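Inorganic pyrophosphatase (Coxiella burnetii, PDB 3TR4) probably catalyses the magnesium-dependent hydrolysis of inorganic pyrophosphate to two phosphate ions, working as a homohexamer. Local coordinates at residues 57-62 with 68-73; 7-12 with 16-21. One frame throughout, in Å; residues are numbered along the deposited sequence.

In the fold
Both contacts are built on one mixed sheet, in which strand 56-59 lies between strands 16-23 and 72-75. Interaction 1 is the deeper: seven of its eight touching residues are buried, and its face with Tyr57 and Asp72 belongs to the active site with its manganese ion. Interaction 2 lies further out, where the N-terminal segment folds back on the start of strand 16-23, and its chemistry is mostly backbone and amide hydrogen bonding beside partly exposed polar groups. The centres of interactions 1 and 2 are about 9 Å apart. They meet directly where Phe59 O faces Ile20 N at 3.0 Å and Ser62 OG faces Val8 O at 2.8 Å, both probable hydrogen bonds.

Interaction 1: 57-62 with 68-73; sequences YGFVPS and GDPLDV. With MN (manganese (II) ion), chain I.
Tyr57 and Asp72 face each other in the pyrophosphatase active site, where two antiparallel strands of the central sheet bring a manganese ligand beside a predicted substrate-binding tyrosine. Gly58 and Val73 form a hydrogen-bonded pair: Gly58 N donates a hydrogen bond to Val73 O at 2.9 Å, and Val73 N returns one to Gly58 O. Phe59 and Asp72 make the next, non-hydrogen-bonded pair, and Val60 N then reaches Leu71 O at 3.0 Å.

With CG anti to the backbone N (chi1 177°), the Tyr57 ring reaches across toward Asp72, bringing OH to 3.1 Å from Asp72 CG. Ring and carboxylate planes are turned 52° apart. Asp72 OD2 binds the manganese at 2.4 Å; Asp104 OD1 binds the same ion, Asp67 is also part of the metal site, and Lys106 hydrogen-bonds the same OD2 of Asp72. Water 1, also on the metal, can donate to Asp72 OD1 at 3.1 Å.

Apolar groups fill in around the strands. Phe59 and Pro70 run next to each other, CD2 of the Phe59 ring 3.6 Å from Pro70 CB. Val60 CG2 presses tightly on Val73 CG2 at 3.5 Å, and Phe17 and Phe167 also pack against Val60.

The carboxylate of Asp72 is thus fixed in place through OD2, which the manganese and Lys106 share, while the strand pairing sets the tyrosine hydroxyl beside it.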
ATOM      1  N   TYR B  57      -2.744  17.473  -6.504  1.00 22.96           N
ATOM      2  CA  TYR B  57      -3.725  18.490  -6.854  1.00 21.07           C
ATOM      3  C   TYR B  57      -4.129  19.261  -5.607  1.00 20.66           C
ATOM      4  O   TYR B  57      -4.380  18.671  -4.556  1.00 23.99           O
ATOM      5  CB  TYR B  57      -4.943  17.831  -7.503  1.00 23.28           C
ATOM      6  CG  TYR B  57      -6.081  18.770  -7.843  1.00 30.74           C
ATOM      7  CD1 TYR B  57      -6.129  19.421  -9.067  1.00 31.47           C
ATOM      8  CD2 TYR B  57      -7.121  18.983  -6.948  1.00 35.26           C
ATOM      9  CE1 TYR B  57      -7.173  20.269  -9.387  1.00 39.82           C
ATOM     10  CE2 TYR B  57      -8.168  19.830  -7.257  1.00 38.39           C
ATOM     11  CZ  TYR B  57      -8.190  20.470  -8.477  1.00 47.12           C
ATOM     12  OH  TYR B  57      -9.232  21.313  -8.785  1.00 58.84           O
ATOM     13  N   GLY B  58      -4.191  20.581  -5.723  1.00 20.43           N
ATOM     14  CA  GLY B  58      -4.562  21.410  -4.593  1.00 22.68           C
ATOM     15  C   GLY B  58      -5.027  22.785  -5.020  1.00 20.54           C
ATOM     16  O   GLY B  58      -5.444  22.983  -6.157  1.00 24.74           O
ATOM     17  N   PHE B  59      -4.941  23.741  -4.104  1.00 20.36           N
ATOM     18  CA  PHE B  59      -5.370  25.101  -4.377  1.00 24.02           C
ATOM     19  C   PHE B  59      -4.470  26.095  -3.659  1.00 24.73           C
ATOM     20  O   PHE B  59      -3.760  25.736  -2.715  1.00 26.37           O
ATOM     21  CB  PHE B  59      -6.819  25.298  -3.929  1.00 24.51           C
ATOM     22  CG  PHE B  59      -7.009  25.209  -2.438  1.00 30.58           C
ATOM     23  CD1 PHE B  59      -7.226  23.984  -1.826  1.00 29.22           C
ATOM     24  CD2 PHE B  59      -6.962  26.346  -1.650  1.00 26.52           C
ATOM     25  CE1 PHE B  59      -7.397  23.899  -0.455  1.00 31.56           C
ATOM     26  CE2 PHE B  59      -7.133  26.267  -0.282  1.00 28.06           C
ATOM     27  CZ  PHE B  59      -7.351  25.045   0.317  1.00 32.40           C
ATOM     28  N   VAL B  60      -4.497  27.342  -4.116  1.00 26.62           N
ATOM     29  CA  VAL B  60      -3.787  28.428  -3.450  1.00 23.18           C
ATOM     30  C   VAL B  60      -4.740  29.129  -2.493  1.00 23.76           C
ATOM     31  O   VAL B  60      -5.757  29.669  -2.924  1.00 23.00           O
ATOM     32  CB  VAL B  60      -3.268  29.473  -4.463  1.00 23.41           C
ATOM     33  CG1 VAL B  60      -2.384  30.508  -3.769  1.00 21.66           C
ATOM     34  CG2 VAL B  60      -2.517  28.793  -5.588  1.00 20.41           C
ATOM     35  N   PRO B  61      -4.416  29.131  -1.190  1.00 22.93           N
ATOM     36  CA  PRO B  61      -5.266  29.807  -0.206  1.00 29.07           C
ATOM     37  C   PRO B  61      -5.270  31.308  -0.461  1.00 34.70           C
ATOM     38  O   PRO B  61      -4.299  31.820  -1.014  1.00 28.13           O
ATOM     39  CB  PRO B  61      -4.570  29.516   1.129  1.00 28.93           C
ATOM     40  CG  PRO B  61      -3.538  28.488   0.846  1.00 28.65           C
ATOM     41  CD  PRO B  61      -3.176  28.620  -0.590  1.00 26.40           C
ATOM     42  N   SER B  62      -6.335  31.997  -0.057  1.00 31.92           N
ATOM     43  CA  SER B  62      -6.438  33.443  -0.247  1.00 32.44           C
ATOM     44  C   SER B  62      -6.441  33.843  -1.722  1.00 32.51           C
ATOM     45  O   SER B  62      -5.894  34.879  -2.096  1.00 33.70           O
ATOM     46  CB  SER B  62      -5.326  34.177   0.502  1.00 30.40           C
ATOM     47  OG  SER B  62      -5.539  34.107   1.900  1.00 35.97           O
ATOM     48  N   GLY B  68     -15.576  30.599  -8.287  1.00 54.59           N
ATOM     49  CA  GLY B  68     -15.913  30.853  -6.898  1.00 50.51           C
ATOM     50  C   GLY B  68     -15.050  30.101  -5.905  1.00 50.58           C
ATOM     51  O   GLY B  68     -15.104  30.363  -4.705  1.00 51.15           O
ATOM     52  N   ASP B  69     -14.257  29.158  -6.402  1.00 48.36           N
ATOM     53  CA  ASP B  69     -13.315  28.429  -5.560  1.00 45.53           C
ATOM     54  C   ASP B  69     -11.919  29.025  -5.719  1.00 35.27           C
ATOM     55  O   ASP B  69     -11.655  29.736  -6.687  1.00 37.55           O
ATOM     56  CB  ASP B  69     -13.287  26.946  -5.940  1.00 55.78           C
ATOM     57  CG  ASP B  69     -14.616  26.254  -5.707  1.00 65.68           C
ATOM     58  OD1 ASP B  69     -15.400  26.734  -4.861  1.00 67.32           O
ATOM     59  OD2 ASP B  69     -14.872  25.224  -6.368  1.00 69.69           O
ATOM     60  N   PRO B  70     -11.020  28.744  -4.764  1.00 36.58           N
ATOM     61  CA  PRO B  70      -9.627  29.190  -4.891  1.00 34.10           C
ATOM     62  C   PRO B  70      -8.974  28.639  -6.155  1.00 29.14           C
ATOM     63  O   PRO B  70      -9.453  27.655  -6.721  1.00 31.50           O
ATOM     64  CB  PRO B  70      -8.952  28.590  -3.658  1.00 26.62           C
ATOM     65  CG  PRO B  70     -10.052  28.391  -2.676  1.00 33.01           C
ATOM     66  CD  PRO B  70     -11.267  28.052  -3.486  1.00 39.53           C
ATOM     67  N   LEU B  71      -7.883  29.269  -6.580  1.00 29.09           N
ATOM     68  CA  LEU B  71      -7.160  28.856  -7.780  1.00 25.81           C
ATOM     69  C   LEU B  71      -6.612  27.430  -7.668  1.00 26.42           C
ATOM     70  O   LEU B  71      -5.931  27.102  -6.698  1.00 27.29           O
ATOM     71  CB  LEU B  71      -6.013  29.836  -8.046  1.00 24.68           C
ATOM     72  CG  LEU B  71      -5.095  29.548  -9.231  1.00 28.88           C
ATOM     73  CD1 LEU B  71      -5.886  29.504 -10.520  1.00 34.54           C
ATOM     74  CD2 LEU B  71      -3.996  30.598  -9.310  1.00 29.38           C
ATOM     75  N   ASP B  72      -6.910  26.594  -8.665  1.00 26.70           N
ATOM     76  CA  ASP B  72      -6.436  25.209  -8.704  1.00 24.10           C
ATOM     77  C   ASP B  72      -4.972  25.117  -9.095  1.00 29.42           C
ATOM     78  O   ASP B  72      -4.492  25.886  -9.929  1.00 28.73           O
ATOM     79  CB  ASP B  72      -7.212  24.389  -9.731  1.00 30.44           C
ATOM     80  CG  ASP B  72      -8.681  24.284  -9.414  1.00 36.49           C
ATOM     81  OD1 ASP B  72      -9.060  24.454  -8.237  1.00 41.74           O
ATOM     82  OD2 ASP B  72      -9.450  24.010 -10.359  1.00 35.35           O
ATOM     83  N   VAL B  73      -4.276  24.141  -8.526  1.00 24.46           N
ATOM     84  CA  VAL B  73      -2.878  23.919  -8.863  1.00 24.36           C
ATOM     85  C   VAL B  73      -2.574  22.435  -9.012  1.00 24.31           C
ATOM     86  O   VAL B  73      -3.017  21.615  -8.207  1.00 27.67           O
ATOM     87  CB  VAL B  73      -1.950  24.518  -7.798  1.00 26.33           C
ATOM     88  CG1 VAL B  73      -0.493  24.291  -8.171  1.00 26.19           C
ATOM     89  CG2 VAL B  73      -2.239  26.000  -7.625  1.00 29.69           C
TER
HETATM   90 MN    MN I 176     -11.693  24.479  -9.583  0.93 55.37          MN
HETATM   91  O   HOH W   1     -11.980  23.967  -7.162  0.90 37.25           O
HETATM   92  O   HOH W   2     -11.332  26.383  -9.133  1.00 45.08           O

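Interaction 2: 7-12 with 16-21; sequences LVSAGK and DFNVII
Gly11 and Phe17 face each other as an antiparallel, non-hydrogen-bonded pair, CA to CA 4.2 Å, where the N-terminal segment doubles back along the first strand of the pyrophosphatase sheet. This single beta bridge is flanked by hydrogen bonds from Lys12 N to Asp16 O and from Asn18 N to Ala10 O, the latter 2.8 Å long and nearly straight at 174°.

Asn18 extends the grip with its side chain. Its CG lies anti to the carbonyl carbon (chi1 -67°), which turns the amide toward the incoming segment, and ND2 donates to Ser9 O at 3.0 Å. The acceptor sits near the amide plane of Asn18, whereas the donor stands above the Ser9 carbonyl plane. Val8 CG1 packs near the same ND2, while Val8 also reaches Phe40 of the second subunit.

Phe17 turns its ring away from 7-12, toward Phe167, leaving CB 3.2 Å from Ala10 O. At the outer end the extended Lys12 chain crosses Asp16, whose OD2 forms a salt bridge with Arg88. Lys12 meets that carboxylate through its methylene carbons, CD lying 3.4 Å from Asp16 OD2 and NZ 4.3 Å from it, too far for a salt bridge.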
ATOM      1  N   LEU B   7      -5.828  32.236   8.798  1.00 69.63           N
ATOM      2  CA  LEU B   7      -5.789  32.776   7.445  1.00 66.91           C
ATOM      3  C   LEU B   7      -4.431  32.537   6.796  1.00 52.77           C
ATOM      4  O   LEU B   7      -3.431  33.140   7.186  1.00 55.01           O
ATOM      5  CB  LEU B   7      -6.102  34.273   7.453  1.00 72.30           C
ATOM      6  CG  LEU B   7      -7.430  34.681   8.088  1.00 79.75           C
ATOM      7  CD1 LEU B   7      -7.645  36.179   7.946  1.00 81.95           C
ATOM      8  CD2 LEU B   7      -8.579  33.909   7.461  1.00 82.91           C
ATOM      9  N   VAL B   8      -4.402  31.661   5.801  1.00 63.33           N
ATOM     10  CA  VAL B   8      -3.165  31.339   5.104  1.00 48.04           C
ATOM     11  C   VAL B   8      -3.025  32.183   3.843  1.00 37.84           C
ATOM     12  O   VAL B   8      -3.858  32.106   2.942  1.00 43.82           O
ATOM     13  CB  VAL B   8      -3.114  29.849   4.729  1.00 44.54           C
ATOM     14  CG1 VAL B   8      -1.817  29.531   4.009  1.00 47.46           C
ATOM     15  CG2 VAL B   8      -3.264  28.990   5.972  1.00 42.61           C
ATOM     16  N   SER B   9      -1.970  32.988   3.782  1.00 31.85           N
ATOM     17  CA  SER B   9      -1.738  33.849   2.627  1.00 34.69           C
ATOM     18  C   SER B   9      -1.390  33.036   1.383  1.00 35.73           C
ATOM     19  O   SER B   9      -0.938  31.891   1.475  1.00 33.63           O
ATOM     20  CB  SER B   9      -0.621  34.854   2.912  1.00 39.98           C
ATOM     21  OG  SER B   9       0.650  34.321   2.572  1.00 35.00           O
ATOM     22  N   ALA B  10      -1.600  33.640   0.218  1.00 31.39           N
ATOM     23  CA  ALA B  10      -1.296  32.995  -1.051  1.00 32.06           C
ATOM     24  C   ALA B  10       0.204  32.771  -1.219  1.00 30.48           C
ATOM     25  O   ALA B  10       0.633  31.942  -2.022  1.00 32.93           O
ATOM     26  CB  ALA B  10      -1.840  33.821  -2.204  1.00 25.42           C
ATOM     27  N   GLY B  11       1.000  33.512  -0.456  1.00 32.76           N
ATOM     28  CA  GLY B  11       2.445  33.412  -0.555  1.00 35.36           C
ATOM     29  C   GLY B  11       3.073  34.665  -1.138  1.00 37.39           C
ATOM     30  O   GLY B  11       2.453  35.731  -1.154  1.00 35.53           O
ATOM     31  N   LYS B  12       4.301  34.535  -1.629  1.00 35.28           N
ATOM     32  CA  LYS B  12       5.068  35.688  -2.099  1.00 40.90           C
ATOM     33  C   LYS B  12       4.823  36.040  -3.565  1.00 44.80           C
ATOM     34  O   LYS B  12       4.744  37.217  -3.918  1.00 50.16           O
ATOM     35  CB  LYS B  12       6.564  35.477  -1.840  1.00 38.83           C
ATOM     36  CG  LYS B  12       6.916  35.411  -0.360  1.00 44.28           C
ATOM     37  CD  LYS B  12       8.392  35.130  -0.126  1.00 45.98           C
ATOM     38  CE  LYS B  12       8.719  35.205   1.358  1.00 47.99           C
ATOM     39  NZ  LYS B  12      10.140  34.884   1.651  1.00 47.75           N
ATOM     40  N   ASP B  16       7.099  31.423  -5.762  1.00 30.64           N
ATOM     41  CA  ASP B  16       7.094  30.968  -4.381  1.00 30.48           C
ATOM     42  C   ASP B  16       5.746  31.235  -3.735  1.00 31.45           C
ATOM     43  O   ASP B  16       5.584  32.209  -2.996  1.00 33.45           O
ATOM     44  CB  ASP B  16       8.204  31.661  -3.587  1.00 34.09           C
ATOM     45  CG  ASP B  16       8.201  31.272  -2.123  1.00 45.11           C
ATOM     46  OD1 ASP B  16       7.583  30.243  -1.778  1.00 48.07           O
ATOM     47  OD2 ASP B  16       8.820  31.998  -1.317  1.00 53.19           O
ATOM     48  N   PHE B  17       4.779  30.371  -4.017  1.00 20.71           N
ATOM     49  CA  PHE B  17       3.455  30.530  -3.437  1.00 25.16           C
ATOM     50  C   PHE B  17       3.000  29.279  -2.693  1.00 26.74           C
ATOM     51  O   PHE B  17       3.604  28.213  -2.816  1.00 23.94           O
ATOM     52  CB  PHE B  17       2.432  30.988  -4.489  1.00 22.63           C
ATOM     53  CG  PHE B  17       2.226  30.021  -5.629  1.00 19.74           C
ATOM     54  CD1 PHE B  17       3.051  30.053  -6.744  1.00 23.75           C
ATOM     55  CD2 PHE B  17       1.179  29.114  -5.605  1.00 19.86           C
ATOM     56  CE1 PHE B  17       2.849  29.181  -7.802  1.00 22.00           C
ATOM     57  CE2 PHE B  17       0.968  28.240  -6.661  1.00 20.49           C
ATOM     58  CZ  PHE B  17       1.804  28.272  -7.758  1.00 27.88           C
ATOM     59  N   ASN B  18       1.942  29.425  -1.903  1.00 27.85           N
ATOM     60  CA  ASN B  18       1.454  28.332  -1.072  1.00 24.61           C
ATOM     61  C   ASN B  18       0.404  27.478  -1.762  1.00 23.92           C
ATOM     62  O   ASN B  18      -0.446  27.981  -2.496  1.00 27.09           O
ATOM     63  CB  ASN B  18       0.897  28.877   0.243  1.00 25.06           C
ATOM     64  CG  ASN B  18       1.976  29.477   1.124  1.00 32.65           C
ATOM     65  OD1 ASN B  18       3.132  29.057   1.078  1.00 32.25           O
ATOM     66  ND2 ASN B  18       1.602  30.460   1.936  1.00 30.26           N
ATOM     67  N   VAL B  19       0.466  26.176  -1.519  1.00 22.61           N
ATOM     68  CA  VAL B  19      -0.550  25.265  -2.018  1.00 22.77           C
ATOM     69  C   VAL B  19      -0.941  24.298  -0.916  1.00 28.19           C
ATOM     70  O   VAL B  19      -0.081  23.727  -0.241  1.00 26.13           O
ATOM     71  CB  VAL B  19      -0.055  24.476  -3.245  1.00 25.52           C
ATOM     72  CG1 VAL B  19      -1.019  23.351  -3.578  1.00 24.85           C
ATOM     73  CG2 VAL B  19       0.112  25.411  -4.441  1.00 30.10           C
ATOM     74  N   ILE B  20      -2.241  24.138  -0.715  1.00 24.52           N
ATOM     75  CA  ILE B  20      -2.742  23.112   0.183  1.00 25.46           C
ATOM     76  C   ILE B  20      -3.172  21.919  -0.658  1.00 22.62           C
ATOM     77  O   ILE B  20      -4.043  22.032  -1.521  1.00 21.57           O
ATOM     78  CB  ILE B  20      -3.915  23.620   1.037  1.00 23.27           C
ATOM     79  CG1 ILE B  20      -3.430  24.712   1.997  1.00 25.07           C
ATOM     80  CG2 ILE B  20      -4.537  22.468   1.812  1.00 26.10           C
ATOM     81  CD1 ILE B  20      -4.538  25.391   2.785  1.00 33.02           C
ATOM     82  N   ILE B  21      -2.540  20.779  -0.418  1.00 21.87           N
ATOM     83  CA  ILE B  21      -2.797  19.591  -1.217  1.00 21.09           C
ATOM     84  C   ILE B  21      -4.110  18.937  -0.796  1.00 24.13           C
ATOM     85  O   ILE B  21      -4.384  18.788   0.392  1.00 28.92           O
ATOM     86  CB  ILE B  21      -1.642  18.582  -1.107  1.00 20.84           C
ATOM     87  CG1 ILE B  21      -0.361  19.182  -1.695  1.00 20.63           C
ATOM     88  CG2 ILE B  21      -1.994  17.286  -1.822  1.00 19.01           C
ATOM     89  CD1 ILE B  21      -0.451  19.494  -3.178  1.00 24.05           C
TER